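Local coordinates for cell division control protein (Pyrococcus abyssi, PDB 6RPP), which is the HINT-fold intein of a replicative helicase precursor, from which it probably excises itself by protein splicing, joining the flanking segments, at residues 3-8 and 91-96. The protein carries 2 engineered substitutions. Numbering follows the deposited sequence.
Sequences KAVDYE and IRVTPT. Engineered in segment 3-8: Ala4 (natural residue Cys).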
ATOM      1  N   LYS A   3       6.190  -6.334   4.247  1.00 23.00           N
ATOM      2  CA  LYS A   3       4.970  -5.529   4.340  1.00 21.51           C
ATOM      3  C   LYS A   3       4.750  -4.921   2.950  1.00 26.27           C
ATOM      4  O   LYS A   3       5.446  -3.969   2.558  1.00 23.64           O
ATOM      5  CB  LYS A   3       5.124  -4.470   5.453  1.00 22.37           C
ATOM      6  CG  LYS A   3       5.206  -5.005   6.897  1.00 24.82           C
ATOM      7  CD  LYS A   3       6.415  -5.871   7.172  1.00 46.67           C
ATOM      8  CE  LYS A   3       6.701  -6.096   8.648  1.00 57.63           C
ATOM      9  NZ  LYS A   3       6.941  -7.556   8.865  1.00 64.33           N
ATOM     10  N   ALA A   4       3.804  -5.463   2.174  1.00 20.05           N
ATOM     11  CA  ALA A   4       3.747  -5.113   0.755  1.00 17.03           C
ATOM     12  C   ALA A   4       2.391  -5.504   0.167  1.00 20.97           C
ATOM     13  O   ALA A   4       1.550  -6.116   0.847  1.00 18.09           O
ATOM     14  CB  ALA A   4       4.905  -5.799  -0.006  1.00 20.34           C
ATOM     15  N   VAL A   5       2.180  -5.135  -1.109  1.00 18.38           N
ATOM     16  CA  VAL A   5       0.883  -5.306  -1.752  1.00 17.14           C
ATOM     17  C   VAL A   5       1.057  -5.955  -3.139  1.00 18.18           C
ATOM     18  O   VAL A   5       2.141  -5.987  -3.718  1.00 17.96           O
ATOM     19  CB  VAL A   5       0.108  -3.970  -1.865  1.00 15.85           C
ATOM     20  CG1 VAL A   5       0.040  -3.260  -0.528  1.00 17.55           C
ATOM     21  CG2 VAL A   5       0.771  -3.050  -2.930  1.00 17.16           C
ATOM     22  N   ASP A   6      -0.048  -6.483  -3.677  1.00 14.95           N
ATOM     23  CA  ASP A   6      -0.104  -7.091  -5.020  1.00 15.43           C
ATOM     24  C   ASP A   6       0.164  -6.073  -6.160  1.00 14.90           C
ATOM     25  O   ASP A   6      -0.224  -4.903  -6.078  1.00 17.92           O
ATOM     26  CB  ASP A   6      -1.513  -7.718  -5.120  1.00 19.71           C
ATOM     27  CG  ASP A   6      -1.818  -8.384  -6.404  1.00 22.31           C
ATOM     28  OD1 ASP A   6      -1.979  -7.738  -7.457  1.00 20.66           O
ATOM     29  OD2 ASP A   6      -2.039  -9.612  -6.392  1.00 23.82           O
ATOM     30  N   TYR A   7       0.865  -6.583  -7.184  1.00 15.66           N
ATOM     31  CA  TYR A   7       1.165  -5.872  -8.436  1.00 16.27           C
ATOM     32  C   TYR A   7       0.039  -4.955  -8.893  1.00 20.65           C
ATOM     33  O   TYR A   7       0.281  -3.799  -9.319  1.00 16.16           O
ATOM     34  CB  TYR A   7       1.462  -6.898  -9.528  1.00 17.18           C
ATOM     35  CG  TYR A   7       2.076  -6.335 -10.791  1.00 17.83           C
ATOM     36  CD1 TYR A   7       1.331  -5.561 -11.640  1.00 19.57           C
ATOM     37  CD2 TYR A   7       3.350  -6.691 -11.142  1.00 18.70           C
ATOM     38  CE1 TYR A   7       1.888  -5.070 -12.809  1.00 19.61           C
ATOM     39  CE2 TYR A   7       3.900  -6.231 -12.336  1.00 21.52           C
ATOM     40  CZ  TYR A   7       3.163  -5.390 -13.114  1.00 23.12           C
ATOM     41  OH  TYR A   7       3.725  -4.923 -14.305  1.00 26.98           O
ATOM     42  N   GLU A   8      -1.194  -5.451  -8.835  1.00 16.05           N
ATOM     43  CA  GLU A   8      -2.311  -4.771  -9.520  1.00 15.95           C
ATOM     44  C   GLU A   8      -2.938  -3.680  -8.664  1.00 17.02           C
ATOM     45  O   GLU A   8      -3.897  -3.032  -9.136  1.00 18.36           O
ATOM     46  CB  GLU A   8      -3.373  -5.751  -9.966  1.00 17.17           C
ATOM     47  CG  GLU A   8      -2.893  -6.723 -11.029  1.00 18.59           C
ATOM     48  CD  GLU A   8      -3.973  -7.661 -11.508  1.00 21.66           C
ATOM     49  OE1 GLU A   8      -4.416  -8.534 -10.712  1.00 24.28           O
ATOM     50  OE2 GLU A   8      -4.403  -7.565 -12.659  1.00 26.39           O
ATOM     51  N   ILE A  91      -8.312  -4.979  -1.544  1.00 16.98           N
ATOM     52  CA  ILE A  91      -6.868  -4.897  -1.797  1.00 18.18           C
ATOM     53  C   ILE A  91      -6.263  -6.239  -1.384  1.00 17.70           C
ATOM     54  O   ILE A  91      -6.721  -6.877  -0.429  1.00 18.62           O
ATOM     55  CB  ILE A  91      -6.242  -3.701  -1.030  1.00 14.85           C
ATOM     56  CG1 ILE A  91      -4.768  -3.489  -1.471  1.00 15.12           C
ATOM     57  CG2 ILE A  91      -6.383  -3.906   0.510  1.00 15.22           C
ATOM     58  CD1 ILE A  91      -4.195  -2.190  -0.988  1.00 18.67           C
ATOM     59  N   ARG A  92      -5.185  -6.645  -2.061  1.00 16.24           N
ATOM     60  CA  ARG A  92      -4.483  -7.892  -1.764  1.00 15.01           C
ATOM     61  C   ARG A  92      -3.123  -7.535  -1.211  1.00 13.47           C
ATOM     62  O   ARG A  92      -2.364  -6.783  -1.873  1.00 17.13           O
ATOM     63  CB  ARG A  92      -4.380  -8.765  -3.030  1.00 17.17           C
ATOM     64  CG  ARG A  92      -5.754  -9.220  -3.565  1.00 18.60           C
ATOM     65  CD  ARG A  92      -5.671 -10.137  -4.704  1.00 18.71           C
ATOM     66  NE  ARG A  92      -6.994 -10.500  -5.221  1.00 29.44           N
ATOM     67  CZ  ARG A  92      -7.718 -11.551  -4.846  1.00 41.96           C
ATOM     68  NH1 ARG A  92      -7.249 -12.421  -3.955  1.00 44.29           N
ATOM     69  NH2 ARG A  92      -8.912 -11.754  -5.407  1.00 36.82           N
ATOM     70  N   VAL A  93      -2.842  -7.995   0.029  1.00 16.65           N
ATOM     71  CA  VAL A  93      -1.658  -7.562   0.776  1.00 15.49           C
ATOM     72  C   VAL A  93      -0.994  -8.748   1.453  1.00 17.48           C
ATOM     73  O   VAL A  93      -1.604  -9.809   1.656  1.00 17.91           O
ATOM     74  CB  VAL A  93      -1.985  -6.497   1.841  1.00 17.31           C
ATOM     75  CG1 VAL A  93      -2.664  -5.260   1.198  1.00 17.42           C
ATOM     76  CG2 VAL A  93      -2.944  -7.067   2.876  1.00 18.66           C
ATOM     77  N   THR A  94       0.278  -8.534   1.866  1.00 17.91           N
ATOM     78  CA  THR A  94       0.914  -9.562   2.666  1.00 16.25           C
ATOM     79  C   THR A  94       0.266  -9.644   4.060  1.00 17.97           C
ATOM     80  O   THR A  94      -0.356  -8.693   4.553  1.00 18.38           O
ATOM     81  CB  THR A  94       2.404  -9.286   2.826  1.00 17.98           C
ATOM     82  OG1 THR A  94       2.558  -8.049   3.536  1.00 18.21           O
ATOM     83  CG2 THR A  94       3.092  -9.162   1.467  1.00 16.35           C
ATOM     84  N   PRO A  95       0.400 -10.784   4.727  1.00 20.88           N
ATOM     85  CA  PRO A  95      -0.299 -10.930   6.009  1.00 20.72           C
ATOM     86  C   PRO A  95       0.166  -9.953   7.078  1.00 20.86           C
ATOM     87  O   PRO A  95      -0.625  -9.606   7.962  1.00 22.84           O
ATOM     88  CB  PRO A  95       0.005 -12.385   6.409  1.00 23.12           C
ATOM     89  CG  PRO A  95       0.205 -13.072   5.050  1.00 23.30           C
ATOM     90  CD  PRO A  95       0.949 -12.068   4.227  1.00 20.98           C
ATOM     91  N   THR A  96       1.424  -9.495   7.043  1.00 21.20           N
ATOM     92  CA  THR A  96       1.884  -8.530   8.045  1.00 20.53           C
ATOM     93  C   THR A  96       1.748  -7.086   7.602  1.00 20.48           C
ATOM     94  O   THR A  96       2.121  -6.205   8.377  1.00 23.83           O
ATOM     95  CB  THR A  96       3.356  -8.783   8.451  1.00 25.88           C
ATOM     96  OG1 THR A  96       4.240  -8.654   7.322  1.00 27.59           O
ATOM     97  CG2 THR A  96       3.511 -10.158   9.037  1.00 26.89           C
TER
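The carboxylate of Asp6 and the guanidinium of Arg92 are turned 51° against each other and do not pair: Asp6 OD2 lies 5.2 Å from Arg92 NE, which leaves at most a loose electrostatic attraction. Their aliphatic parts touch instead, running side by side with Asp6 CB 3.7 Å from Arg92 CB. Asp6 OD1 accepts Glu8 N through its anti lone pair (2.8 Å), closing an Asx turn that should restrict rotation of the carboxylate. The guanidinium has a cation-pi partner in Tyr140.

Antiparallel pairing is a single bridge, Val5 with Val93, flanked by Asp6 N to Arg92 O (3.0 Å) and Thr94 N to Ala4 O (2.9 Å). Beside it, Val5 CG1 meets Val93 CG1 at 3.8 Å.

Beyond the bridge, the Thr94 side chain adds a third bond between the segments: chi1 of 63° sets OG1 between its own N and carbonyl carbon, where it accepts Ala4 N (3.2 Å) and donates to Ala2 O. The hydroxyl thus grips both peptide groups around Lys3, just before engineered Ala4, a cysteine in nature and the position of the intein's probable first residue. A valine here would probably leave Ala4 N and Ala2 O without this shared partner, letting the backbone around Lys3 and Ala4 shift. Thr94 to His97 match the TxxH motif of inteins, consistent with a role in positioning the N-terminal junction.

Strand 90-93, outermost in its six-stranded sheet, pairs on its other side with strand 80-85; the Val5 backbone is also hydrogen-bonded to that of Tyr148, so segment 3-8 links this edge to strand 146-151 of the four-stranded sheet, while Val165 of strand 163-166 packs on Val5.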